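Long-range contacts in surface-associated protein CshA (Streptococcus gordonii, PDB 5L2D), which binds host fibronectin as a cell-wall adhesin of this streptococcus, the present chain holding its non-repetitive domain 2: residues 62-68 against 84-90; 90-96 against 135-141; 197-201 against 245-249. All coordinates share one frame; numbering follows the deposited sequence.

All three contacts lie in non-repetitive domain 2 and follow one another along the chain. Contacts 1 and 2 adjoin, with centres about 12 Å apart. They share Asn-90. Asn-66 OD1 of contact 1 is also 2.9 Å from Asn-139 ND2 of contact 2, a probable hydrogen bond, and Pro-64 packs on Asn-139. Together they tie the loops around helix 69-75 to the large antiparallel sheet. Contact 3 belongs to a separate, smaller antiparallel sheet. Its centre is about 22 Å from that of contact 1 and 21 Å from that of contact 2, and its nearest atoms are about 7 Å and 11 Å away. Each contact touches the second subunit.

Contact 1 of 3, residues 62-68 against 84-90; sequences LKPFNST and YDPNAIN
Lys-63 reaches Ala-88 with a chain that runs extended as far as CE and turns at its last torsion (chi4 -58°). This sets Lys-63 NZ 3.2 Å from Ala-88 O. In this hydrogen bond NZ stands well above the carbonyl plane. The aliphatic part of the lysine runs alongside the same carbonyl, and CE passes near Pro-86 O. In Tyr-84, chi1 of 170° swings the ring away from its own backbone N and against the backbone of residues 66-68. Tyr-84 CE1 lies 3.3 Å from Ser-67 O, which sits at the ring edge. Nearby, Asp-85 N donates to Asn-66 O (3.1 Å), almost straight at 169°. Both segments lie in the connections flanking helix 69-75. Residues 62-68 lead in from strand 53-61, make a 3-10 turn at 65-67 and end at the N-cap, Thr-68. Residues 84-90 lead on to strand 91-92 through a type I beta turn, Asp-85 to Ala-88. Asp-85 OD1 accepts from Asn-87 N in an Asx turn. Between the loops, Pro-64 CG packs on Ala-88 CB (3.7 Å). Pro-64 O takes two donors, Ser-67 N and Ser-67 OG (2.8 Å to OG). Asn-90 crosses Leu-62 at about a right angle, with Asn-90 ND2 3.8 Å from Leu-62 CB; the main polar partner of Asn-90 is Gly-141. In the assembly, Phe-65 also meets Tyr-269 of the second subunit, rings edge-to-face.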
loop_
_atom_site.group_PDB
_atom_site.type_symbol
_atom_site.label_atom_id
_atom_site.label_comp_id
_atom_site.label_asym_id
_atom_site.label_seq_id
_atom_site.Cartn_x
_atom_site.Cartn_y
_atom_site.Cartn_z
ATOM N N LEU A 62 -7.433 5.332 -7.435
ATOM C CA LEU A 62 -6.738 6.121 -6.419
ATOM C C LEU A 62 -7.678 6.478 -5.254
ATOM O O LEU A 62 -8.211 7.567 -5.203
ATOM C CB LEU A 62 -6.162 7.390 -7.049
ATOM C CG LEU A 62 -4.999 7.163 -8.009
ATOM C CD1 LEU A 62 -4.689 8.410 -8.839
ATOM C CD2 LEU A 62 -3.756 6.729 -7.259
ATOM N N LYS A 63 -7.892 5.554 -4.332
ATOM C CA LYS A 63 -8.674 5.852 -3.162
ATOM C C LYS A 63 -8.022 5.220 -1.956
ATOM O O LYS A 63 -7.264 4.252 -2.090
ATOM C CB LYS A 63 -10.069 5.293 -3.303
ATOM C CG LYS A 63 -10.936 5.922 -4.375
ATOM C CD LYS A 63 -12.309 5.237 -4.353
ATOM C CE LYS A 63 -13.355 5.982 -5.185
ATOM N NZ LYS A 63 -13.554 7.398 -4.750
ATOM N N PRO A 64 -8.318 5.762 -0.766
ATOM C CA PRO A 64 -7.798 5.279 0.501
ATOM C C PRO A 64 -8.556 4.109 1.057
ATOM O O PRO A 64 -9.675 3.851 0.627
ATOM C CB PRO A 64 -8.024 6.467 1.419
ATOM C CG PRO A 64 -9.278 7.075 0.897
ATOM C CD PRO A 64 -9.021 7.045 -0.579
ATOM N N PHE A 65 -7.953 3.490 2.071
ATOM C CA PHE A 65 -8.426 2.250 2.663
ATOM C C PHE A 65 -9.806 2.314 3.209
ATOM O O PHE A 65 -10.532 1.307 3.161
ATOM C CB PHE A 65 -7.548 1.834 3.799
ATOM C CG PHE A 65 -7.768 0.424 4.260
ATOM C CD1 PHE A 65 -7.447 -0.629 3.462
ATOM C CD2 PHE A 65 -8.233 0.149 5.533
ATOM C CE1 PHE A 65 -7.575 -1.935 3.907
ATOM C CE2 PHE A 65 -8.377 -1.161 5.990
ATOM C CZ PHE A 65 -8.045 -2.210 5.165
ATOM N N ASN A 66 -10.188 3.465 3.747
ATOM C CA ASN A 66 -11.532 3.570 4.334
ATOM C C ASN A 66 -12.685 3.532 3.302
ATOM O O ASN A 66 -13.877 3.669 3.677
ATOM C CB ASN A 66 -11.650 4.781 5.256
ATOM C CG ASN A 66 -11.143 6.050 4.627
ATOM O OD1 ASN A 66 -10.098 6.046 4.007
ATOM N ND2 ASN A 66 -11.861 7.150 4.811
ATOM N N SER A 67 -12.333 3.331 2.023
ATOM C CA SER A 67 -13.306 3.196 0.946
ATOM C C SER A 67 -13.452 1.774 0.493
ATOM O O SER A 67 -14.284 1.518 -0.359
ATOM C CB SER A 67 -12.893 4.026 -0.258
ATOM O OG SER A 67 -11.870 3.369 -0.969
ATOM N N THR A 68 -12.700 0.839 1.081
ATOM C CA THR A 68 -12.662 -0.547 0.573
ATOM C C THR A 68 -13.702 -1.485 1.158
ATOM O O THR A 68 -14.207 -1.269 2.240
ATOM C CB THR A 68 -11.310 -1.235 0.851
ATOM O OG1 THR A 68 -11.064 -1.245 2.265
ATOM C CG2 THR A 68 -10.170 -0.573 0.083
ATOM N N TYR A 84 -17.386 3.960 7.010
ATOM C CA TYR A 84 -17.097 3.487 5.650
ATOM C C TYR A 84 -17.498 4.608 4.703
ATOM O O TYR A 84 -18.608 5.091 4.816
ATOM C CB TYR A 84 -17.898 2.213 5.359
ATOM C CG TYR A 84 -17.871 1.759 3.922
ATOM C CD1 TYR A 84 -16.671 1.496 3.274
ATOM C CD2 TYR A 84 -19.049 1.570 3.217
ATOM C CE1 TYR A 84 -16.643 1.075 1.956
ATOM C CE2 TYR A 84 -19.042 1.139 1.902
ATOM C CZ TYR A 84 -17.838 0.895 1.270
ATOM O OH TYR A 84 -17.838 0.480 -0.039
ATOM N N ASP A 85 -16.591 5.067 3.840
ATOM C CA ASP A 85 -16.931 6.098 2.852
ATOM C C ASP A 85 -16.389 5.698 1.492
ATOM O O ASP A 85 -15.198 5.879 1.199
ATOM C CB ASP A 85 -16.400 7.484 3.219
ATOM C CG ASP A 85 -16.589 8.516 2.077
ATOM O OD1 ASP A 85 -17.347 8.238 1.099
ATOM O OD2 ASP A 85 -15.981 9.615 2.160
ATOM N N PRO A 86 -17.272 5.180 0.637
ATOM C CA PRO A 86 -16.875 4.607 -0.658
ATOM C C PRO A 86 -16.399 5.628 -1.656
ATOM O O PRO A 86 -15.710 5.266 -2.612
ATOM C CB PRO A 86 -18.147 3.930 -1.161
ATOM C CG PRO A 86 -19.264 4.543 -0.392
ATOM C CD PRO A 86 -18.704 4.987 0.923
ATOM N N ASN A 87 -16.744 6.884 -1.412
ATOM C CA ASN A 87 -16.301 7.996 -2.237
ATOM C C ASN A 87 -15.169 8.804 -1.640
ATOM O O ASN A 87 -14.898 9.908 -2.099
ATOM C CB ASN A 87 -17.468 8.928 -2.474
ATOM C CG ASN A 87 -18.673 8.193 -3.005
ATOM O OD1 ASN A 87 -19.738 8.183 -2.383
ATOM N ND2 ASN A 87 -18.499 7.531 -4.150
ATOM N N ALA A 88 -14.503 8.271 -0.623
ATOM C CA ALA A 88 -13.369 8.969 -0.044
ATOM C C ALA A 88 -12.352 9.129 -1.128
ATOM O O ALA A 88 -12.184 8.227 -1.946
ATOM C CB ALA A 88 -12.773 8.161 1.084
ATOM N N ILE A 89 -11.669 10.261 -1.142
ATOM C CA ILE A 89 -10.525 10.385 -2.040
ATOM C C ILE A 89 -9.244 10.469 -1.244
ATOM O O ILE A 89 -9.266 10.519 -0.021
ATOM C CB ILE A 89 -10.647 11.577 -2.982
ATOM C CG1 ILE A 89 -10.993 12.870 -2.204
ATOM C CG2 ILE A 89 -11.703 11.262 -4.023
ATOM C CD1 ILE A 89 -10.212 14.084 -2.657
ATOM N N ASN A 90 -8.131 10.403 -1.960
ATOM C CA ASN A 90 -6.815 10.503 -1.365
ATOM C C ASN A 90 -6.713 11.920 -0.797
ATOM O O ASN A 90 -6.915 12.905 -1.531
ATOM C CB ASN A 90 -5.720 10.235 -2.424
ATOM C CG ASN A 90 -5.563 8.738 -2.809
ATOM O OD1 ASN A 90 -6.203 7.826 -2.267
ATOM N ND2 ASN A 90 -4.683 8.494 -3.758
#

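Contact 2 of 3, residues 90-96 against 135-141; sequences NSYLKGY and DDAVNWG
Ser-91 and Asn-139 form an antiparallel hydrogen-bonded pair. Ser-91 N donates to Asn-139 O (3.2 Å), and Asn-139 N returns a bond to Ser-91 O (3.0 Å). One step on, Tyr-92 and Val-138 make a non-hydrogen-bonded pair whose side chains point to different sides. Leu-93 N donates to Ala-137 O (2.8 Å), beyond the last bridge. At the other end the Asn-90 amide grips the backbone of Gly-141. Asn-90 OD1 accepts from Gly-141 N at 3.0 Å, the donor lying 49° out of the amide carbonyl plane, and Asn-90 ND2 gives a weak bond to Gly-141 O. Apolar contacts gather on Ala-137. Ala-137 CB sits over one face of the Tyr-96 ring, 3.7 Å from the centroid, in a CH-pi contact. Tyr-96 has chi1 of 164°, which carries the ring across to this methyl. Leu-93 CD1 packs against Ala-137 CB (3.8 Å). The Tyr-92 ring turns its edge to Ala-137 O and Asp-136 O, while Tyr-92 CD1 meets Val-138 CG1 (3.7 Å) obliquely. Its hydroxyl lies too close to Asp-135 in the model, so that approach is doubtful. The arrangement is a short strand, 91-92, laid along strand 138-150 in an antiparallel beta sheet. Residues 138-141 also pair with a strand of the second subunit, so the sheet continues through the interface.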
loop_
_atom_site.group_PDB
_atom_site.type_symbol
_atom_site.label_atom_id
_atom_site.label_comp_id
_atom_site.label_asym_id
_atom_site.label_seq_id
_atom_site.Cartn_x
_atom_site.Cartn_y
_atom_site.Cartn_z
ATOM N N ASN A 90 -8.131 10.403 -1.960
ATOM C CA ASN A 90 -6.815 10.503 -1.365
ATOM C C ASN A 90 -6.713 11.920 -0.797
ATOM O O ASN A 90 -6.915 12.905 -1.531
ATOM C CB ASN A 90 -5.720 10.235 -2.424
ATOM C CG ASN A 90 -5.563 8.738 -2.809
ATOM O OD1 ASN A 90 -6.203 7.826 -2.267
ATOM N ND2 ASN A 90 -4.683 8.494 -3.758
ATOM N N SER A 91 -6.437 12.014 0.510
ATOM C CA SER A 91 -6.549 13.269 1.278
ATOM C C SER A 91 -5.401 13.540 2.208
ATOM O O SER A 91 -4.695 12.626 2.605
ATOM C CB SER A 91 -7.755 13.180 2.189
ATOM O OG SER A 91 -8.916 13.355 1.458
ATOM N N TYR A 92 -5.267 14.796 2.623
ATOM C CA TYR A 92 -4.544 15.094 3.868
ATOM C C TYR A 92 -5.363 14.678 5.074
ATOM O O TYR A 92 -6.592 14.778 5.030
ATOM C CB TYR A 92 -4.234 16.578 3.979
ATOM C CG TYR A 92 -3.145 16.964 3.037
ATOM C CD1 TYR A 92 -1.826 16.553 3.256
ATOM C CD2 TYR A 92 -3.433 17.690 1.893
ATOM C CE1 TYR A 92 -0.815 16.891 2.361
ATOM C CE2 TYR A 92 -2.439 18.033 0.994
ATOM C CZ TYR A 92 -1.144 17.635 1.232
ATOM O OH TYR A 92 -0.203 17.997 0.330
ATOM N N LEU A 93 -4.679 14.233 6.141
ATOM C CA LEU A 93 -5.321 13.898 7.428
ATOM C C LEU A 93 -6.005 15.145 8.041
ATOM O O LEU A 93 -5.446 16.231 7.988
ATOM C CB LEU A 93 -4.272 13.381 8.386
ATOM C CG LEU A 93 -3.472 12.174 7.927
ATOM C CD1 LEU A 93 -2.327 11.903 8.885
ATOM C CD2 LEU A 93 -4.379 10.969 7.823
ATOM N N LYS A 94 -7.206 15.009 8.602
ATOM C CA LYS A 94 -7.973 16.196 9.055
ATOM C C LYS A 94 -7.232 16.873 10.217
ATOM O O LYS A 94 -6.701 16.199 11.109
ATOM C CB LYS A 94 -9.437 15.845 9.428
ATOM N N GLY A 95 -7.172 18.203 10.183
ATOM C CA GLY A 95 -6.383 18.959 11.155
ATOM C C GLY A 95 -4.888 18.846 10.887
ATOM O O GLY A 95 -4.084 18.577 11.771
ATOM N N TYR A 96 -4.519 19.028 9.639
ATOM C CA TYR A 96 -3.141 19.249 9.273
ATOM C C TYR A 96 -3.202 20.473 8.361
ATOM O O TYR A 96 -4.228 20.755 7.719
ATOM C CB TYR A 96 -2.558 18.002 8.614
ATOM C CG TYR A 96 -1.266 18.193 7.844
ATOM C CD1 TYR A 96 -0.017 17.934 8.431
ATOM C CD2 TYR A 96 -1.294 18.588 6.503
ATOM C CE1 TYR A 96 1.159 18.082 7.698
ATOM C CE2 TYR A 96 -0.129 18.746 5.766
ATOM C CZ TYR A 96 1.095 18.492 6.354
ATOM O OH TYR A 96 2.245 18.644 5.594
ATOM N N ASP A 135 4.461 13.789 0.251
ATOM C CA ASP A 135 4.047 14.820 1.195
ATOM C C ASP A 135 3.467 14.122 2.427
ATOM O O ASP A 135 2.899 13.042 2.333
ATOM C CB ASP A 135 3.048 15.807 0.553
ATOM C CG ASP A 135 2.837 17.097 1.374
ATOM O OD1 ASP A 135 3.647 17.459 2.261
ATOM O OD2 ASP A 135 1.834 17.774 1.105
ATOM N N ASP A 136 3.631 14.753 3.579
ATOM C CA ASP A 136 3.313 14.147 4.861
ATOM C C ASP A 136 1.821 14.107 5.113
ATOM O O ASP A 136 1.064 14.825 4.468
ATOM C CB ASP A 136 3.999 14.931 5.994
ATOM C CG ASP A 136 5.545 14.972 5.855
ATOM O OD1 ASP A 136 6.161 14.062 5.219
ATOM O OD2 ASP A 136 6.134 15.932 6.409
ATOM N N ALA A 137 1.407 13.246 6.038
ATOM C CA ALA A 137 0.069 13.335 6.659
ATOM C C ALA A 137 -1.078 13.157 5.670
ATOM O O ALA A 137 -1.991 14.002 5.560
ATOM C CB ALA A 137 -0.078 14.635 7.420
ATOM N N VAL A 138 -1.030 12.012 4.989
ATOM C CA VAL A 138 -2.018 11.641 3.976
ATOM C C VAL A 138 -2.564 10.241 4.248
ATOM O O VAL A 138 -1.865 9.361 4.736
ATOM C CB VAL A 138 -1.425 11.696 2.563
ATOM C CG1 VAL A 138 -1.530 13.093 1.995
ATOM C CG2 VAL A 138 0.035 11.258 2.600
ATOM N N ASN A 139 -3.851 10.086 3.981
ATOM C CA ASN A 139 -4.509 8.808 3.928
ATOM C C ASN A 139 -4.762 8.617 2.446
ATOM O O ASN A 139 -5.657 9.273 1.870
ATOM C CB ASN A 139 -5.827 8.860 4.694
ATOM C CG ASN A 139 -6.579 7.563 4.640
ATOM O OD1 ASN A 139 -6.025 6.466 4.379
ATOM N ND2 ASN A 139 -7.857 7.667 4.869
ATOM N N TRP A 140 -3.944 7.775 1.812
ATOM C CA TRP A 140 -4.136 7.465 0.389
ATOM C C TRP A 140 -4.184 5.974 0.123
ATOM O O TRP A 140 -4.130 5.135 1.042
ATOM C CB TRP A 140 -3.090 8.158 -0.483
ATOM C CG TRP A 140 -1.673 7.738 -0.223
ATOM C CD1 TRP A 140 -0.924 8.045 0.862
ATOM C CD2 TRP A 140 -0.823 6.973 -1.089
ATOM N NE1 TRP A 140 0.339 7.511 0.746
ATOM C CE2 TRP A 140 0.432 6.861 -0.450
ATOM C CE3 TRP A 140 -0.999 6.368 -2.346
ATOM C CZ2 TRP A 140 1.497 6.169 -1.009
ATOM C CZ3 TRP A 140 0.072 5.680 -2.921
ATOM C CH2 TRP A 140 1.303 5.585 -2.246
ATOM N N GLY A 141 -4.401 5.677 -1.148
ATOM C CA GLY A 141 -4.273 4.330 -1.677
ATOM C C GLY A 141 -4.303 4.258 -3.198
ATOM O O GLY A 141 -4.754 5.180 -3.875
#

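Contact 3 of 3, residues 197-201 against 245-249; sequences PYTVM and FGPII
Tyr-198 and Phe-245 reach toward each other from opposite directions and meet as an offset edge-to-face pair. The edge of Phe-245 points at the face of Tyr-198. The ring centroids are 5.6 Å apart and the planes stand at 77°. The pair flanks the junction of two antiparallel strands, 198-200 and 244-250, in a sheet that within this chain is completed by strand 172-177. A chi1 of 65° turns the Tyr-198 ring toward Ile-248 and Phe-245. The Ile-248 and Tyr-198 side chains cross at about a right angle. Ile-248 CG2 comes obliquely to CD2 and CE2 of the tyrosine. The second subunit adds cover here: its Pro-256 packs on Tyr-198 and Ile-248, and its Val-258 on Phe-245. Thr-199 and Ile-249 are a hydrogen-bonded pair with side chains on the same face. Ile-249 N donates to Thr-199 O (3.0 Å), while the return bond from Thr-199 N to Ile-249 O is weak. Thr-199 OG1 touches Ile-249 CG2 (3.7 Å). Val-200 and Ile-248 follow as the non-hydrogen-bonded pair. Beyond them Met-201 N makes a weak bond to Pro-247 O. The methionine chain is extended up to SD and bends there, which puts Met-201 CE 3.9 Å from Ile-249 CG1 and 4.2 Å from Pro-247 CB.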
loop_
_atom_site.group_PDB
_atom_site.type_symbol
_atom_site.label_atom_id
_atom_site.label_comp_id
_atom_site.label_asym_id
_atom_site.label_seq_id
_atom_site.Cartn_x
_atom_site.Cartn_y
_atom_site.Cartn_z
ATOM N N PRO A 197 11.058 -11.464 11.992
ATOM C CA PRO A 197 11.763 -10.811 10.852
ATOM C C PRO A 197 11.142 -9.422 10.704
ATOM O O PRO A 197 11.759 -8.462 10.229
ATOM C CB PRO A 197 11.434 -11.687 9.646
ATOM C CG PRO A 197 10.227 -12.479 10.038
ATOM C CD PRO A 197 10.067 -12.466 11.536
ATOM N N TYR A 198 9.892 -9.359 11.145
ATOM C CA TYR A 198 9.109 -8.154 11.234
ATOM C C TYR A 198 8.200 -8.420 12.417
ATOM O O TYR A 198 8.108 -9.581 12.856
ATOM C CB TYR A 198 8.275 -7.990 9.954
ATOM C CG TYR A 198 7.202 -9.063 9.700
ATOM C CD1 TYR A 198 7.450 -10.174 8.885
ATOM C CD2 TYR A 198 5.936 -8.926 10.241
ATOM C CE1 TYR A 198 6.462 -11.122 8.639
ATOM C CE2 TYR A 198 4.961 -9.865 10.008
ATOM C CZ TYR A 198 5.225 -10.953 9.213
ATOM O OH TYR A 198 4.199 -11.849 9.017
ATOM N N THR A 199 7.512 -7.387 12.904
ATOM C CA THR A 199 6.511 -7.595 13.933
ATOM C C THR A 199 5.208 -6.884 13.619
ATOM O O THR A 199 5.197 -5.805 13.029
ATOM C CB THR A 199 6.967 -7.028 15.267
ATOM O OG1 THR A 199 6.999 -5.618 15.136
ATOM C CG2 THR A 199 8.353 -7.539 15.636
ATOM N N VAL A 200 4.111 -7.452 14.097
ATOM C CA VAL A 200 2.821 -6.953 13.721
ATOM C C VAL A 200 2.384 -5.764 14.578
ATOM O O VAL A 200 2.433 -5.815 15.793
ATOM C CB VAL A 200 1.769 -8.082 13.809
ATOM C CG1 VAL A 200 0.394 -7.527 13.432
ATOM C CG2 VAL A 200 2.187 -9.275 12.939
ATOM N N MET A 201 1.903 -4.711 13.953
ATOM C CA MET A 201 1.423 -3.561 14.707
ATOM C C MET A 201 0.092 -3.851 15.388
ATOM O O MET A 201 -0.780 -4.405 14.734
ATOM C CB MET A 201 1.265 -2.387 13.743
ATOM C CG MET A 201 0.816 -1.091 14.370
ATOM S SD MET A 201 0.489 0.171 13.131
ATOM C CE MET A 201 2.048 0.153 12.231
ATOM N N PHE A 245 -2.257 -8.175 3.813
ATOM C CA PHE A 245 -1.097 -8.110 4.696
ATOM C C PHE A 245 -1.060 -6.770 5.355
ATOM O O PHE A 245 -0.675 -5.773 4.751
ATOM C CB PHE A 245 0.120 -8.305 3.916
ATOM C CG PHE A 245 1.274 -8.599 4.738
ATOM C CD1 PHE A 245 1.272 -9.712 5.537
ATOM C CD2 PHE A 245 2.407 -7.791 4.683
ATOM C CE1 PHE A 245 2.391 -10.021 6.291
ATOM C CE2 PHE A 245 3.520 -8.095 5.424
ATOM C CZ PHE A 245 3.518 -9.209 6.235
ATOM N N GLY A 246 -1.596 -6.782 6.584
ATOM C CA GLY A 246 -2.179 -5.601 7.268
ATOM C C GLY A 246 -0.907 -5.026 7.718
ATOM O O GLY A 246 0.116 -5.668 7.447
ATOM N N PRO A 247 -0.949 -3.867 8.381
ATOM C CA PRO A 247 0.208 -3.046 8.765
ATOM C C PRO A 247 1.245 -3.739 9.686
ATOM O O PRO A 247 0.898 -4.183 10.781
ATOM C CB PRO A 247 -0.436 -1.870 9.491
ATOM C CG PRO A 247 -1.686 -2.431 10.062
ATOM C CD PRO A 247 -2.188 -3.359 8.987
ATOM N N ILE A 248 2.486 -3.851 9.205
ATOM C CA ILE A 248 3.636 -4.227 10.036
ATOM C C ILE A 248 4.531 -3.049 10.454
ATOM O O ILE A 248 4.396 -1.920 9.986
ATOM C CB ILE A 248 4.579 -5.184 9.317
ATOM C CG1 ILE A 248 5.053 -4.597 7.977
ATOM C CG2 ILE A 248 3.912 -6.518 9.173
ATOM C CD1 ILE A 248 6.452 -5.010 7.575
ATOM N N ILE A 249 5.459 -3.368 11.346
ATOM C CA ILE A 249 6.576 -2.506 11.751
ATOM C C ILE A 249 7.917 -3.169 11.371
ATOM O O ILE A 249 8.166 -4.383 11.627
ATOM C CB ILE A 249 6.430 -2.230 13.252
ATOM C CG1 ILE A 249 5.649 -0.930 13.423
ATOM C CG2 ILE A 249 7.758 -2.191 13.964
ATOM C CD1 ILE A 249 5.194 -0.670 14.839
#